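Long-range contacts in 70 kDa peptidylprolyl isomerase, putative (Plasmodium falciparum, PDB 2FBN), which probably belongs to the FK506-binding peptidylprolyl isomerases, its tetratricopeptide repeat domain interacting with the C-terminal pentapeptide of Hsp90: residues A[32-37]-A[65-70]; A[40-45]-A[59-64]; A[140-145]-A[160-165]; A[103-108]-A[133-138]. One frame throughout, in Å; residues are numbered along the deposited sequence.

How the contacts relate
From the N terminus, helix 31-50 runs out and helix 54-66 returns beside it. Contact 1 (32-37 with 65-70) closes the wider loop of this hairpin, and contact 2 (40-45 with 59-64) closes a shorter one within it. The two touch through Phe67 and Ile41. Contact 4 (103-108 with 133-138) comes next and ties the start of helix 104-117 to the end of helix 122-135. Contact 3 (140-145 with 160-165) follows in series and joins helix 138-151 to helix 156-173. Contacts 3 and 4 also touch, for example between Cys165 and Met133. No loops cross. Contacts 1 and 2 lie across the chain's centre from contacts 3 and 4.

Contact 1. Residues A[32-37]-A[65-70]; sequences EEKVQS and LDFFIH
Helix segment 32-37 and segment 65-70 come nearest at Lys34 and Phe67, with CA atoms 5.4 Å apart. Residues Asp66 to Ile69 form a type I beta turn. Ser37 CB lies over one face of the Phe67 ring, 3.9 Å from its centroid and 23° off the normal. This is a CH-pi contact. Ser37 OG sits beside its own backbone N (chi1 -59°), and from there it bonds back to Glu33 O at 3.0 Å. Ser37 N bonds to the same oxygen from the opposite face of the carbonyl plane. The contact joins the two arms of a helical hairpin near their open ends, in the antiparallel packing of a tetratricopeptide repeat domain. Tyr29 meets Phe67 edge-to-face. Lys34 is extended, and its CD passes 3.5 Å from Phe67 O. One water accepts from Lys34 NZ at 2.8 Å. It donates to Phe67 O at 2.7 Å and to Ile69 O at 2.8 Å, so the lysine is tied to two carbonyls of the turn. Val35 CG2 meets the edge of the Phe68 ring at CE1, 4.1 Å away. Beyond the turn, His70 NE2 is hydrogen-bonded to Asn132 of the second subunit.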
loop_
_atom_site.group_PDB
_atom_site.type_symbol
_atom_site.label_atom_id
_atom_site.label_comp_id
_atom_site.label_asym_id
_atom_site.label_seq_id
_atom_site.Cartn_x
_atom_site.Cartn_y
_atom_site.Cartn_z
ATOM N N GLU A 32 -11.632 -3.318 20.434
ATOM C CA GLU A 32 -12.349 -2.082 20.732
ATOM C C GLU A 32 -11.399 -0.877 20.760
ATOM O O GLU A 32 -11.721 0.201 20.224
ATOM C CB GLU A 32 -13.102 -2.227 22.055
ATOM C CG GLU A 32 -14.249 -3.234 22.002
ATOM C CD GLU A 32 -13.824 -4.707 22.153
ATOM O OE1 GLU A 32 -12.609 -5.016 22.334
ATOM O OE2 GLU A 32 -14.733 -5.573 22.079
ATOM N N GLU A 33 -10.226 -1.059 21.365
ATOM C CA GLU A 33 -9.238 0.015 21.470
ATOM C C GLU A 33 -8.620 0.358 20.122
ATOM O O GLU A 33 -8.307 1.524 19.865
ATOM C CB GLU A 33 -8.137 -0.330 22.466
ATOM C CG GLU A 33 -8.588 -0.344 23.921
ATOM C CD GLU A 33 -7.487 -0.805 24.860
ATOM O OE1 GLU A 33 -6.823 -1.831 24.580
ATOM O OE2 GLU A 33 -7.306 -0.148 25.910
ATOM N N LYS A 34 -8.444 -0.655 19.269
ATOM C CA LYS A 34 -7.925 -0.417 17.917
ATOM C C LYS A 34 -8.865 0.524 17.171
ATOM O O LYS A 34 -8.420 1.500 16.574
ATOM C CB LYS A 34 -7.717 -1.716 17.144
ATOM C CG LYS A 34 -6.572 -2.559 17.699
ATOM C CD LYS A 34 -6.391 -3.818 16.896
ATOM C CE LYS A 34 -5.268 -4.675 17.454
ATOM N NZ LYS A 34 -5.113 -5.914 16.664
ATOM N N VAL A 35 -10.164 0.251 17.256
ATOM C CA VAL A 35 -11.175 1.105 16.617
ATOM C C VAL A 35 -11.160 2.523 17.179
ATOM O O VAL A 35 -11.139 3.497 16.407
ATOM C CB VAL A 35 -12.592 0.501 16.729
ATOM C CG1 VAL A 35 -13.652 1.467 16.149
ATOM C CG2 VAL A 35 -12.651 -0.820 15.974
ATOM N N GLN A 36 -11.162 2.638 18.510
ATOM C CA GLN A 36 -11.186 3.953 19.159
ATOM C C GLN A 36 -9.969 4.798 18.797
ATOM O O GLN A 36 -10.108 5.975 18.450
ATOM C CB GLN A 36 -11.342 3.832 20.687
ATOM C CG GLN A 36 -11.593 5.171 21.383
ATOM C CD GLN A 36 -12.783 5.929 20.807
ATOM O OE1 GLN A 36 -13.920 5.455 20.849
ATOM N NE2 GLN A 36 -12.521 7.117 20.260
ATOM N N SER A 37 -8.785 4.191 18.876
ATOM C CA SER A 37 -7.537 4.883 18.568
ATOM C C SER A 37 -7.490 5.278 17.090
ATOM O O SER A 37 -7.078 6.387 16.758
ATOM C CB SER A 37 -6.317 4.041 18.946
ATOM O OG SER A 37 -6.309 3.723 20.339
ATOM N N LEU A 65 -4.938 3.747 9.863
ATOM C CA LEU A 65 -5.087 2.503 9.097
ATOM C C LEU A 65 -4.240 1.351 9.653
ATOM O O LEU A 65 -4.640 0.182 9.570
ATOM C CB LEU A 65 -4.769 2.732 7.620
ATOM C CG LEU A 65 -5.826 3.568 6.886
ATOM C CD1 LEU A 65 -5.360 3.855 5.460
ATOM C CD2 LEU A 65 -7.198 2.865 6.917
ATOM N N ASP A 66 -3.064 1.684 10.191
ATOM C CA ASP A 66 -2.166 0.677 10.788
ATOM C C ASP A 66 -2.823 -0.118 11.932
ATOM O O ASP A 66 -2.478 -1.283 12.161
ATOM C CB ASP A 66 -0.885 1.346 11.274
ATOM C CG ASP A 66 0.017 1.814 10.127
ATOM O OD1 ASP A 66 -0.171 1.376 8.980
ATOM O OD2 ASP A 66 0.929 2.618 10.399
ATOM N N PHE A 67 -3.787 0.500 12.617
ATOM C CA PHE A 67 -4.546 -0.209 13.660
ATOM C C PHE A 67 -5.346 -1.382 13.127
ATOM O O PHE A 67 -5.707 -2.263 13.886
ATOM C CB PHE A 67 -5.442 0.736 14.437
ATOM C CG PHE A 67 -4.708 1.467 15.502
ATOM C CD1 PHE A 67 -4.385 0.826 16.698
ATOM C CD2 PHE A 67 -4.305 2.784 15.304
ATOM C CE1 PHE A 67 -3.675 1.509 17.704
ATOM C CE2 PHE A 67 -3.599 3.465 16.292
ATOM C CZ PHE A 67 -3.286 2.819 17.500
ATOM N N PHE A 68 -5.589 -1.396 11.813
ATOM C CA PHE A 68 -6.390 -2.448 11.193
ATOM C C PHE A 68 -5.580 -3.508 10.443
ATOM O O PHE A 68 -6.159 -4.382 9.815
ATOM C CB PHE A 68 -7.457 -1.825 10.284
ATOM C CG PHE A 68 -8.389 -0.919 11.029
ATOM C CD1 PHE A 68 -9.007 -1.370 12.199
ATOM C CD2 PHE A 68 -8.656 0.367 10.567
ATOM C CE1 PHE A 68 -9.871 -0.524 12.922
ATOM C CE2 PHE A 68 -9.529 1.206 11.276
ATOM C CZ PHE A 68 -10.124 0.754 12.451
ATOM N N ILE A 69 -4.250 -3.443 10.524
ATOM C CA ILE A 69 -3.414 -4.512 9.969
ATOM C C ILE A 69 -3.792 -5.838 10.648
ATOM O O ILE A 69 -3.976 -5.914 11.879
ATOM C CB ILE A 69 -1.896 -4.194 10.150
ATOM C CG1 ILE A 69 -1.553 -2.905 9.404
ATOM C CG2 ILE A 69 -1.007 -5.358 9.654
ATOM C CD1 ILE A 69 -0.159 -2.381 9.691
ATOM N N HIS A 70 -3.909 -6.890 9.839
ATOM C CA HIS A 70 -4.283 -8.227 10.330
ATOM C C HIS A 70 -5.596 -8.259 11.120
ATOM O O HIS A 70 -5.639 -8.822 12.220
ATOM C CB HIS A 70 -3.173 -8.865 11.193
ATOM C CG HIS A 70 -1.812 -8.840 10.572
ATOM N ND1 HIS A 70 -1.586 -9.055 9.228
ATOM C CD2 HIS A 70 -0.591 -8.657 11.133
ATOM C CE1 HIS A 70 -0.287 -8.982 8.985
ATOM N NE2 HIS A 70 0.339 -8.751 10.127
HETATM O O HOH W 1 -4.299 -4.581 14.299
#

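Contact 2. Residues A[40-45]-A[59-64]; sequences DIKEEG and VKYKEA
The Tyr61 ring has Gly45 CA over one face, 4.2 Å from its centroid and 25° off the normal, a CH-pi contact. Lys42 O approaches the same ring obliquely, 3.6 Å from Tyr61 CE1. Tyr61 OH reaches past Gly45 and is hydrogen-bonded to Asn46 OD1. Gly45 has no side chain, and here the helices come close: its CA is 3.6 Å from Lys60 CB. One turn away, Ile41 CG2 presses on Lys60 O at 3.1 Å, a tight fit. The same methyl touches Ala64 CB at 4.2 Å and rests on Glu63 CB. Its place between the helices follows from the torsion that sets it opposite the backbone N of Ile41. The Lys60 chain bends at chi2 (-69°) and its NZ makes a salt bridge of 3.0 Å with Glu44 OE1. The amine meets this oxygen from above the carboxylate plane. Glu63 OE1 lies farther from the same amine, as the long arm of the network. The axes of segments 40-45 and 59-64 approach to 7.7 Å and run antiparallel at 166°. A glycine under a tyrosine ring, with an alanine packed on Ile41 and Lys42 a turn away, is consistent with the helix-turn-helix hairpin of tetratricopeptide repeats, where small residues let two helices pack closely.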
loop_
_atom_site.group_PDB
_atom_site.type_symbol
_atom_site.label_atom_id
_atom_site.label_comp_id
_atom_site.label_asym_id
_atom_site.label_seq_id
_atom_site.Cartn_x
_atom_site.Cartn_y
_atom_site.Cartn_z
ATOM N N ASP A 40 -9.673 8.291 16.624
ATOM C CA ASP A 40 -9.056 9.471 17.227
ATOM C C ASP A 40 -7.907 10.002 16.377
ATOM O O ASP A 40 -7.770 11.222 16.166
ATOM C CB ASP A 40 -8.543 9.144 18.625
ATOM C CG ASP A 40 -9.662 8.985 19.645
ATOM O OD1 ASP A 40 -10.815 9.409 19.376
ATOM O OD2 ASP A 40 -9.361 8.418 20.719
ATOM N N ILE A 41 -7.079 9.082 15.882
ATOM C CA ILE A 41 -5.940 9.455 15.050
ATOM C C ILE A 41 -6.419 10.027 13.698
ATOM O O ILE A 41 -5.845 11.005 13.196
ATOM C CB ILE A 41 -4.946 8.273 14.904
ATOM C CG1 ILE A 41 -4.327 7.975 16.286
ATOM C CG2 ILE A 41 -3.847 8.596 13.881
ATOM C CD1 ILE A 41 -3.717 6.602 16.422
ATOM N N LYS A 42 -7.482 9.441 13.143
ATOM C CA LYS A 42 -8.111 9.975 11.935
ATOM C C LYS A 42 -8.522 11.442 12.168
ATOM O O LYS A 42 -8.262 12.297 11.330
ATOM C CB LYS A 42 -9.321 9.132 11.508
ATOM C CG LYS A 42 -10.008 9.647 10.234
ATOM C CD LYS A 42 -11.495 9.301 10.190
ATOM C CE LYS A 42 -12.248 9.761 11.428
ATOM N NZ LYS A 42 -13.607 10.275 11.103
ATOM N N GLU A 43 -9.136 11.723 13.315
ATOM C CA GLU A 43 -9.536 13.103 13.619
ATOM C C GLU A 43 -8.321 14.045 13.687
ATOM O O GLU A 43 -8.383 15.177 13.212
ATOM C CB GLU A 43 -10.384 13.177 14.896
ATOM C CG GLU A 43 -11.681 12.371 14.836
ATOM C CD GLU A 43 -12.761 13.004 13.987
ATOM O OE1 GLU A 43 -12.735 12.805 12.751
ATOM O OE2 GLU A 43 -13.658 13.684 14.559
ATOM N N GLU A 44 -7.211 13.573 14.242
ATOM C CA GLU A 44 -5.965 14.345 14.232
ATOM C C GLU A 44 -5.498 14.660 12.810
ATOM O O GLU A 44 -5.007 15.763 12.530
ATOM C CB GLU A 44 -4.850 13.592 14.943
ATOM C CG GLU A 44 -5.047 13.420 16.445
ATOM C CD GLU A 44 -3.895 12.668 17.067
ATOM O OE1 GLU A 44 -2.735 13.121 16.933
ATOM O OE2 GLU A 44 -4.147 11.624 17.696
ATOM N N GLY A 45 -5.633 13.664 11.930
ATOM C CA GLY A 45 -5.346 13.846 10.504
ATOM C C GLY A 45 -6.211 14.944 9.902
ATOM O O GLY A 45 -5.695 15.831 9.195
ATOM N N VAL A 59 0.626 11.262 7.500
ATOM C CA VAL A 59 1.159 10.411 8.570
ATOM C C VAL A 59 0.037 9.897 9.483
ATOM O O VAL A 59 -0.053 8.682 9.746
ATOM C CB VAL A 59 2.270 11.152 9.359
ATOM C CG1 VAL A 59 2.696 10.343 10.569
ATOM C CG2 VAL A 59 3.484 11.462 8.425
ATOM N N LYS A 60 -0.851 10.795 9.910
ATOM C CA LYS A 60 -1.941 10.423 10.835
ATOM C C LYS A 60 -2.921 9.443 10.205
ATOM O O LYS A 60 -3.286 8.433 10.827
ATOM C CB LYS A 60 -2.687 11.646 11.372
ATOM C CG LYS A 60 -1.807 12.569 12.222
ATOM C CD LYS A 60 -1.417 11.920 13.547
ATOM C CE LYS A 60 -0.639 12.911 14.399
ATOM N NZ LYS A 60 -0.168 12.293 15.656
ATOM N N TYR A 61 -3.342 9.727 8.973
ATOM C CA TYR A 61 -4.255 8.792 8.302
ATOM C C TYR A 61 -3.639 7.400 8.174
ATOM O O TYR A 61 -4.319 6.405 8.374
ATOM C CB TYR A 61 -4.690 9.300 6.939
ATOM C CG TYR A 61 -5.507 10.574 6.989
ATOM C CD1 TYR A 61 -6.598 10.707 7.864
ATOM C CD2 TYR A 61 -5.215 11.623 6.123
ATOM C CE1 TYR A 61 -7.364 11.894 7.882
ATOM C CE2 TYR A 61 -5.952 12.801 6.132
ATOM C CZ TYR A 61 -7.032 12.934 7.008
ATOM O OH TYR A 61 -7.749 14.124 7.000
ATOM N N LYS A 62 -2.353 7.347 7.844
ATOM C CA LYS A 62 -1.667 6.052 7.745
ATOM C C LYS A 62 -1.584 5.334 9.098
ATOM O O LYS A 62 -1.814 4.125 9.194
ATOM C CB LYS A 62 -0.293 6.228 7.123
ATOM C CG LYS A 62 -0.391 6.477 5.629
ATOM C CD LYS A 62 0.951 6.467 4.959
ATOM C CE LYS A 62 0.726 6.205 3.476
ATOM N NZ LYS A 62 1.996 5.968 2.747
ATOM N N GLU A 63 -1.232 6.079 10.144
ATOM C CA GLU A 63 -1.261 5.527 11.508
ATOM C C GLU A 63 -2.642 4.956 11.885
ATOM O O GLU A 63 -2.739 3.871 12.467
ATOM C CB GLU A 63 -0.857 6.612 12.507
ATOM C CG GLU A 63 0.630 6.944 12.474
ATOM C CD GLU A 63 1.016 8.080 13.433
ATOM O OE1 GLU A 63 0.115 8.684 14.052
ATOM O OE2 GLU A 63 2.233 8.347 13.555
ATOM N N ALA A 64 -3.711 5.695 11.575
ATOM C CA ALA A 64 -5.075 5.208 11.799
ATOM C C ALA A 64 -5.292 3.833 11.145
ATOM O O ALA A 64 -5.765 2.881 11.784
ATOM C CB ALA A 64 -6.119 6.226 11.268
#

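Contact 3. Residues A[140-145]-A[160-165]; sequences EAKENL and NSYELC
Tyr162 turns the edge of its ring to the opposite helix. Leu145 CB lies near the ring plane, 3.9 Å from Tyr162 CD1, and Lys142 O meets the same edge. With CG opposite its backbone N (chi1 -180°), the tyrosine reaches along one flank of helix 138-151. Lys142 comes to it on that flank. Its chain is extended and crosses the tyrosine at a slant, with Lys142 CG 3.9 Å from Tyr162 CE1 and Lys142 CE 3.6 Å from Tyr162 OH. The phenol end is thus lined by the aliphatic part of the lysine. Cys165 points between the helices. Its chi1 of -166° carries the sulfur across, to 3.5 Å from Ala141 CB, and SG also rests near Lys142 N. Leu145 CD1 fills the next place along, 3.8 Å from Cys165 CB and 3.7 Å from Ser161 O. No hydrogen bond crosses between the segments, so the join is made by packing. Met133 of helix 122-135 covers both Ala141 and Cys165, while Ser161 OG is hydrogen-bonded to Tyr126 OH. The axes of segments 140-145 and 160-165 approach to 9.4 Å and run antiparallel at 154°. Helix 156-173 packs antiparallel on helix 138-151, consistent with the C-terminal capping helix found in many tetratricopeptide repeat domains.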
loop_
_atom_site.group_PDB
_atom_site.type_symbol
_atom_site.label_atom_id
_atom_site.label_comp_id
_atom_site.label_asym_id
_atom_site.label_seq_id
_atom_site.Cartn_x
_atom_site.Cartn_y
_atom_site.Cartn_z
ATOM N N GLU A 140 -8.467 5.144 -18.671
ATOM C CA GLU A 140 -8.919 4.794 -17.333
ATOM C C GLU A 140 -9.638 5.970 -16.675
ATOM O O GLU A 140 -10.760 5.826 -16.170
ATOM C CB GLU A 140 -7.736 4.365 -16.453
ATOM C CG GLU A 140 -7.105 3.020 -16.871
ATOM C CD GLU A 140 -6.025 3.103 -17.986
ATOM O OE1 GLU A 140 -5.722 4.191 -18.562
ATOM O OE2 GLU A 140 -5.456 2.017 -18.279
ATOM N N ALA A 141 -8.977 7.121 -16.687
ATOM C CA ALA A 141 -9.537 8.331 -16.077
ATOM C C ALA A 141 -10.876 8.715 -16.713
ATOM O O ALA A 141 -11.834 9.092 -16.014
ATOM C CB ALA A 141 -8.562 9.468 -16.202
ATOM N N LYS A 142 -10.949 8.616 -18.034
ATOM C CA LYS A 142 -12.190 8.973 -18.726
ATOM C C LYS A 142 -13.337 8.096 -18.233
ATOM O O LYS A 142 -14.452 8.583 -18.013
ATOM C CB LYS A 142 -12.005 8.873 -20.239
ATOM C CG LYS A 142 -13.242 9.300 -21.013
ATOM C CD LYS A 142 -12.966 9.356 -22.487
ATOM C CE LYS A 142 -14.261 9.599 -23.249
ATOM N NZ LYS A 142 -14.048 9.370 -24.703
ATOM N N GLU A 143 -13.065 6.797 -18.058
ATOM C CA GLU A 143 -14.091 5.873 -17.548
ATOM C C GLU A 143 -14.524 6.228 -16.118
ATOM O O GLU A 143 -15.718 6.262 -15.819
ATOM C CB GLU A 143 -13.587 4.425 -17.620
ATOM C CG GLU A 143 -13.407 3.887 -19.046
ATOM C CD GLU A 143 -13.543 2.362 -19.132
ATOM O OE1 GLU A 143 -13.471 1.680 -18.075
ATOM O OE2 GLU A 143 -13.726 1.843 -20.267
ATOM N N ASN A 144 -13.551 6.495 -15.245
ATOM C CA ASN A 144 -13.829 6.848 -13.840
ATOM C C ASN A 144 -14.716 8.083 -13.797
ATOM O O ASN A 144 -15.703 8.130 -13.071
ATOM C CB ASN A 144 -12.569 7.224 -13.054
ATOM C CG ASN A 144 -11.475 6.161 -13.084
ATOM O OD1 ASN A 144 -10.298 6.497 -13.065
ATOM N ND2 ASN A 144 -11.860 4.896 -13.115
ATOM N N LEU A 145 -14.313 9.083 -14.575
ATOM C CA LEU A 145 -14.937 10.413 -14.518
ATOM C C LEU A 145 -16.300 10.411 -15.202
ATOM O O LEU A 145 -17.244 11.040 -14.706
ATOM C CB LEU A 145 -14.002 11.486 -15.087
ATOM C CG LEU A 145 -12.760 11.737 -14.225
ATOM C CD1 LEU A 145 -11.735 12.603 -14.982
ATOM C CD2 LEU A 145 -13.154 12.341 -12.839
ATOM N N ASN A 160 -15.710 19.487 -14.642
ATOM C CA ASN A 160 -14.483 20.145 -15.113
ATOM C C ASN A 160 -13.330 19.161 -15.308
ATOM O O ASN A 160 -12.562 19.286 -16.270
ATOM C CB ASN A 160 -14.077 21.286 -14.182
ATOM C CG ASN A 160 -15.105 22.406 -14.186
ATOM O OD1 ASN A 160 -15.837 22.579 -15.168
ATOM N ND2 ASN A 160 -15.214 23.121 -13.072
ATOM N N SER A 161 -13.207 18.202 -14.390
ATOM C CA SER A 161 -12.148 17.196 -14.499
ATOM C C SER A 161 -12.377 16.285 -15.708
ATOM O O SER A 161 -11.437 15.977 -16.443
ATOM C CB SER A 161 -12.038 16.393 -13.210
ATOM O OG SER A 161 -11.568 17.227 -12.155
ATOM N N TYR A 162 -13.628 15.900 -15.935
ATOM C CA TYR A 162 -13.984 15.140 -17.137
ATOM C C TYR A 162 -13.618 15.879 -18.437
ATOM O O TYR A 162 -13.017 15.300 -19.339
ATOM C CB TYR A 162 -15.472 14.753 -17.139
ATOM C CG TYR A 162 -15.834 13.966 -18.378
ATOM C CD1 TYR A 162 -15.562 12.592 -18.460
ATOM C CD2 TYR A 162 -16.391 14.598 -19.497
ATOM C CE1 TYR A 162 -15.864 11.871 -19.615
ATOM C CE2 TYR A 162 -16.701 13.882 -20.652
ATOM C CZ TYR A 162 -16.442 12.521 -20.700
ATOM O OH TYR A 162 -16.740 11.824 -21.852
ATOM N N GLU A 163 -13.955 17.167 -18.524
ATOM C CA GLU A 163 -13.578 17.972 -19.676
ATOM C C GLU A 163 -12.065 18.030 -19.855
ATOM O O GLU A 163 -11.570 17.950 -20.975
ATOM C CB GLU A 163 -14.166 19.386 -19.570
ATOM C CG GLU A 163 -15.693 19.414 -19.619
ATOM C CD GLU A 163 -16.250 18.917 -20.948
ATOM O OE1 GLU A 163 -15.560 19.036 -21.988
ATOM O OE2 GLU A 163 -17.388 18.404 -20.946
ATOM N N LEU A 164 -11.327 18.147 -18.750
ATOM C CA LEU A 164 -9.871 18.215 -18.870
ATOM C C LEU A 164 -9.380 16.849 -19.383
ATOM O O LEU A 164 -8.543 16.776 -20.276
ATOM C CB LEU A 164 -9.236 18.554 -17.518
ATOM C CG LEU A 164 -7.701 18.606 -17.468
ATOM C CD1 LEU A 164 -7.125 19.553 -18.512
ATOM C CD2 LEU A 164 -7.233 18.994 -16.069
ATOM N N CYS A 165 -9.939 15.781 -18.822
ATOM C CA CYS A 165 -9.556 14.431 -19.242
ATOM C C CYS A 165 -9.728 14.246 -20.746
ATOM O O CYS A 165 -8.817 13.791 -21.432
ATOM C CB CYS A 165 -10.347 13.373 -18.487
ATOM S SG CYS A 165 -9.569 11.739 -18.704
#

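Contact 4. Residues A[103-108]-A[133-138]; sequences DYPKAI and MYFGFL
Tyr104 CG stands beside its backbone N (chi1 -60°) and Phe135 CG opposite its own (chi1 -164°), which sends the rings to different neighbours, Tyr134 and Pro105. The CB atoms of Tyr104 and Phe135 touch at 3.8 Å. Tyr134 CB sits over one face of the Tyr104 ring, 3.5 Å from its centroid, in a CH-pi contact. The Tyr104 and Tyr134 rings are 24° from parallel but slid apart, with centroids 5.4 Å from each other, so they barely overlap. Pro105 CG lies over a face of Phe135, 3.6 Å from its CE1. Phe137 CD2 meets the edge of that ring in its plane. Ile108 CD1 packs on Phe137 CD2 at 4.0 Å, the two side chains crossing at about a right angle. Asp103 is the N-cap of helix 104-117. Its OD2 takes a 2.7 Å salt bridge from Lys106 NZ, and its OD1 makes a weak bond with Lys106 N. Gly136 ends helix 122-135 in a Schellman motif. The contact joins two tetratricopeptide repeats. Helix 77-100 touches Tyr104 through Asn99, helix 156-173 meets Tyr134 through Leu164, and His70 of the second subunit packs edge-to-face with Phe137.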
loop_
_atom_site.group_PDB
_atom_site.type_symbol
_atom_site.label_atom_id
_atom_site.label_comp_id
_atom_site.label_asym_id
_atom_site.label_seq_id
_atom_site.Cartn_x
_atom_site.Cartn_y
_atom_site.Cartn_z
ATOM N N ASP A 103 1.252 13.317 -5.906
ATOM C CA ASP A 103 1.803 11.960 -5.892
ATOM C C ASP A 103 0.707 11.012 -6.379
ATOM O O ASP A 103 -0.051 10.396 -5.602
ATOM C CB ASP A 103 2.347 11.587 -4.508
ATOM C CG ASP A 103 3.072 10.259 -4.511
ATOM O OD1 ASP A 103 2.711 9.400 -5.336
ATOM O OD2 ASP A 103 4.007 10.074 -3.684
ATOM N N TYR A 104 0.589 10.918 -7.695
ATOM C CA TYR A 104 -0.583 10.296 -8.266
ATOM C C TYR A 104 -0.676 8.772 -8.052
ATOM O O TYR A 104 -1.759 8.264 -7.792
ATOM C CB TYR A 104 -0.766 10.730 -9.742
ATOM C CG TYR A 104 -0.939 12.239 -9.826
ATOM C CD1 TYR A 104 -1.995 12.888 -9.141
ATOM C CD2 TYR A 104 -0.014 13.022 -10.513
ATOM C CE1 TYR A 104 -2.139 14.292 -9.189
ATOM C CE2 TYR A 104 -0.144 14.413 -10.563
ATOM C CZ TYR A 104 -1.206 15.034 -9.916
ATOM O OH TYR A 104 -1.317 16.414 -9.975
ATOM N N PRO A 105 0.450 8.054 -8.116
ATOM C CA PRO A 105 0.357 6.602 -7.812
ATOM C C PRO A 105 -0.225 6.309 -6.427
ATOM O O PRO A 105 -1.018 5.385 -6.257
ATOM C CB PRO A 105 1.826 6.153 -7.876
ATOM C CG PRO A 105 2.409 7.054 -8.918
ATOM C CD PRO A 105 1.825 8.414 -8.523
ATOM N N LYS A 106 0.182 7.088 -5.430
ATOM C CA LYS A 106 -0.347 6.883 -4.075
ATOM C C LYS A 106 -1.833 7.247 -4.009
ATOM O O LYS A 106 -2.610 6.582 -3.362
ATOM C CB LYS A 106 0.500 7.668 -3.075
ATOM C CG LYS A 106 1.939 7.170 -3.033
ATOM C CD LYS A 106 2.722 7.738 -1.873
ATOM C CE LYS A 106 4.139 7.182 -1.858
ATOM N NZ LYS A 106 4.915 7.625 -3.054
ATOM N N ALA A 107 -2.244 8.315 -4.699
ATOM C CA ALA A 107 -3.669 8.648 -4.760
ATOM C C ALA A 107 -4.470 7.541 -5.452
ATOM O O ALA A 107 -5.543 7.170 -4.997
ATOM C CB ALA A 107 -3.888 10.014 -5.471
ATOM N N ILE A 108 -3.933 6.990 -6.541
ATOM C CA ILE A 108 -4.593 5.874 -7.205
ATOM C C ILE A 108 -4.798 4.728 -6.217
ATOM O O ILE A 108 -5.890 4.168 -6.125
ATOM C CB ILE A 108 -3.775 5.400 -8.429
ATOM C CG1 ILE A 108 -3.833 6.471 -9.517
ATOM C CG2 ILE A 108 -4.282 4.035 -8.905
ATOM C CD1 ILE A 108 -2.873 6.244 -10.697
ATOM N N MET A 133 -5.817 10.597 -14.410
ATOM C CA MET A 133 -5.677 11.580 -15.482
ATOM C C MET A 133 -4.301 12.242 -15.457
ATOM O O MET A 133 -3.598 12.271 -16.480
ATOM C CB MET A 133 -6.769 12.642 -15.367
ATOM C CG MET A 133 -6.555 13.825 -16.278
ATOM S SD MET A 133 -7.943 14.961 -16.134
ATOM C CE MET A 133 -7.767 15.545 -14.449
ATOM N N TYR A 134 -3.911 12.767 -14.297
ATOM C CA TYR A 134 -2.651 13.492 -14.200
ATOM C C TYR A 134 -1.442 12.573 -14.335
ATOM O O TYR A 134 -0.384 13.028 -14.777
ATOM C CB TYR A 134 -2.573 14.290 -12.908
ATOM C CG TYR A 134 -3.423 15.540 -12.954
ATOM C CD1 TYR A 134 -3.178 16.536 -13.915
ATOM C CD2 TYR A 134 -4.463 15.729 -12.048
ATOM C CE1 TYR A 134 -3.938 17.705 -13.962
ATOM C CE2 TYR A 134 -5.236 16.902 -12.087
ATOM C CZ TYR A 134 -4.967 17.871 -13.048
ATOM O OH TYR A 134 -5.729 19.017 -13.089
ATOM N N PHE A 135 -1.600 11.296 -13.998
ATOM C CA PHE A 135 -0.476 10.358 -14.153
ATOM C C PHE A 135 -0.354 9.846 -15.590
ATOM O O PHE A 135 0.687 9.307 -15.975
ATOM C CB PHE A 135 -0.586 9.167 -13.188
ATOM C CG PHE A 135 0.712 8.392 -13.036
ATOM C CD1 PHE A 135 1.818 8.977 -12.430
ATOM C CD2 PHE A 135 0.816 7.073 -13.503
ATOM C CE1 PHE A 135 3.035 8.243 -12.283
ATOM C CE2 PHE A 135 2.010 6.334 -13.339
ATOM C CZ PHE A 135 3.119 6.934 -12.734
ATOM N N GLY A 136 -1.412 10.013 -16.375
ATOM C CA GLY A 136 -1.385 9.585 -17.766
ATOM C C GLY A 136 -2.206 8.359 -18.102
ATOM O O GLY A 136 -2.195 7.900 -19.256
ATOM N N PHE A 137 -2.953 7.835 -17.126
ATOM C CA PHE A 137 -3.903 6.766 -17.375
ATOM C C PHE A 137 -5.203 7.373 -17.898
ATOM O O PHE A 137 -6.245 7.352 -17.231
ATOM C CB PHE A 137 -4.139 5.930 -16.115
ATOM C CG PHE A 137 -2.971 5.046 -15.747
ATOM C CD1 PHE A 137 -2.574 4.008 -16.598
ATOM C CD2 PHE A 137 -2.290 5.244 -14.559
ATOM C CE1 PHE A 137 -1.485 3.159 -16.256
ATOM C CE2 PHE A 137 -1.197 4.403 -14.195
ATOM C CZ PHE A 137 -0.799 3.369 -15.060
ATOM N N LEU A 138 -5.105 7.931 -19.105
ATOM C CA LEU A 138 -6.182 8.765 -19.673
ATOM C C LEU A 138 -7.470 8.029 -19.995
ATOM O O LEU A 138 -8.558 8.522 -19.692
ATOM C CB LEU A 138 -5.685 9.535 -20.905
ATOM C CG LEU A 138 -4.545 10.520 -20.655
ATOM C CD1 LEU A 138 -4.179 11.250 -21.943
ATOM C CD2 LEU A 138 -4.885 11.506 -19.534
#